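Local atomic coordinates of transcriptional regulator, PadR family (Enterococcus faecalis, PDB entry 3HHH), a protein that probably binds DNA through a winged-helix domain and regulates transcription as a member of the PadR family. Residues Glu15-Ala20 against Lys34-Gln39. Sequence-based numbering, arbitrary orientation.
Sequences EGLVLA and KILNDQ
L36 meets L17 and V18 with no flat group between them, neither face nor edge of a ring or amide; the carboxylate of D38 lies just past helix 29-37, well away from segment 15-20, and there the syn lone pair of OD2 takes a hydrogen bond from K34 NZ at 3.0 Å. That salt bridge joins residues four apart in sequence and suits an exposed surface. Between the two segments every contact is apolar. L36 sends its two methyls to different neighbours: CD2 lies 4.1 Å from both L17 CB and L17 CD1, whereas CD1 approaches V18 CG2 more loosely, at 4.4 Å. The CB of L36 is directed at segment 15-20, and with CG opposite the carbonyl carbon (chi1 -77°) its methyls meet L17 and V18. Leucine suits this place because its branch lies one carbon beyond CB, long enough to bridge two segments whose nearest CA atoms, those of L17 and L36, are 8.2 Å apart. The fold is consistent with a winged helix: helix 13-24 packs against the probable helix-turn-helix pair 29-37 and 46-58, and strands 62-69 and 74-80 form the wing. V18, branched at CB and compact, also touches I52 and L56 of helix 46-58, so it lies where three helices converge. L17 is longer and reaches W92 of helix 82-106 and V102 of the second subunit, while F41 packs against both L17 and L36.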
# COMPACT_ATOMS: atom_id res chain seq x y z
N GLU B 15 4.54 1.71 7.52
CA GLU B 15 5.40 2.78 8.03
C GLU B 15 4.54 3.92 8.58
O GLU B 15 4.80 4.43 9.67
CB GLU B 15 6.32 3.33 6.94
CG GLU B 15 7.54 2.46 6.61
CD GLU B 15 7.28 1.34 5.60
OE1 GLU B 15 6.09 1.04 5.30
OE2 GLU B 15 8.27 0.75 5.11
N GLY B 16 3.52 4.29 7.82
CA GLY B 16 2.61 5.37 8.21
C GLY B 16 1.83 5.06 9.47
O GLY B 16 1.69 5.91 10.34
N LEU B 17 1.33 3.83 9.57
CA LEU B 17 0.58 3.40 10.74
C LEU B 17 1.47 3.30 11.97
O LEU B 17 1.03 3.58 13.09
CB LEU B 17 -0.08 2.04 10.48
CG LEU B 17 -1.14 1.98 9.38
CD1 LEU B 17 -1.71 0.56 9.30
CD2 LEU B 17 -2.26 3.00 9.63
N VAL B 18 2.72 2.88 11.78
CA VAL B 18 3.68 2.80 12.87
C VAL B 18 3.94 4.20 13.42
O VAL B 18 3.87 4.42 14.63
CB VAL B 18 5.00 2.12 12.43
CG1 VAL B 18 6.11 2.39 13.43
CG2 VAL B 18 4.78 0.62 12.27
N LEU B 19 4.21 5.16 12.53
CA LEU B 19 4.38 6.54 12.96
C LEU B 19 3.15 6.99 13.75
O LEU B 19 3.28 7.57 14.84
CB LEU B 19 4.61 7.47 11.76
CG LEU B 19 5.94 7.36 11.01
CD1 LEU B 19 6.02 8.44 9.93
CD2 LEU B 19 7.13 7.47 11.95
N ALA B 20 1.97 6.69 13.22
CA ALA B 20 0.69 7.02 13.85
C ALA B 20 0.61 6.52 15.28
O ALA B 20 0.27 7.28 16.20
CB ALA B 20 -0.46 6.46 13.04
N LYS B 34 1.15 -5.30 18.89
CA LYS B 34 -0.09 -5.76 19.53
C LYS B 34 -1.28 -4.87 19.17
O LYS B 34 -2.39 -5.37 18.96
CB LYS B 34 0.09 -5.81 21.05
CG LYS B 34 -0.91 -6.73 21.75
CD LYS B 34 -1.29 -6.21 23.13
CE LYS B 34 -2.29 -7.14 23.81
NZ LYS B 34 -3.54 -7.31 23.03
N ILE B 35 -1.05 -3.56 19.11
CA ILE B 35 -2.07 -2.60 18.68
C ILE B 35 -2.46 -2.83 17.22
O ILE B 35 -3.65 -2.89 16.90
CB ILE B 35 -1.58 -1.14 18.83
CG1 ILE B 35 -1.52 -0.76 20.31
CG2 ILE B 35 -2.50 -0.18 18.09
CD1 ILE B 35 -0.86 0.58 20.57
N LEU B 36 -1.46 -2.96 16.35
CA LEU B 36 -1.71 -3.28 14.94
C LEU B 36 -2.52 -4.58 14.80
O LEU B 36 -3.48 -4.63 14.04
CB LEU B 36 -0.39 -3.41 14.17
CG LEU B 36 0.29 -2.08 13.80
CD1 LEU B 36 1.78 -2.27 13.55
CD2 LEU B 36 -0.39 -1.45 12.59
N ASN B 37 -2.11 -5.60 15.55
CA ASN B 37 -2.81 -6.89 15.53
C ASN B 37 -4.28 -6.77 15.91
O ASN B 37 -5.13 -7.42 15.31
CB ASN B 37 -2.13 -7.90 16.48
CG ASN B 37 -0.75 -8.32 15.99
OD1 ASN B 37 -0.34 -7.99 14.88
ND2 ASN B 37 -0.03 -9.04 16.84
N ASP B 38 -4.58 -5.91 16.90
CA ASP B 38 -5.95 -5.75 17.40
C ASP B 38 -6.84 -4.85 16.53
O ASP B 38 -8.01 -4.67 16.85
CB ASP B 38 -5.93 -5.16 18.83
CG ASP B 38 -5.27 -6.09 19.85
OD1 ASP B 38 -5.21 -7.32 19.62
OD2 ASP B 38 -4.80 -5.58 20.89
N GLN B 39 -6.29 -4.29 15.45
CA GLN B 39 -7.00 -3.26 14.67
C GLN B 39 -7.67 -3.56 13.30
O GLN B 39 -8.35 -2.67 12.79
CB GLN B 39 -6.08 -2.04 14.50
CG GLN B 39 -5.94 -1.21 15.76
CD GLN B 39 -7.25 -0.59 16.19
OE1 GLN B 39 -7.92 0.08 15.40
NE2 GLN B 39 -7.63 -0.81 17.44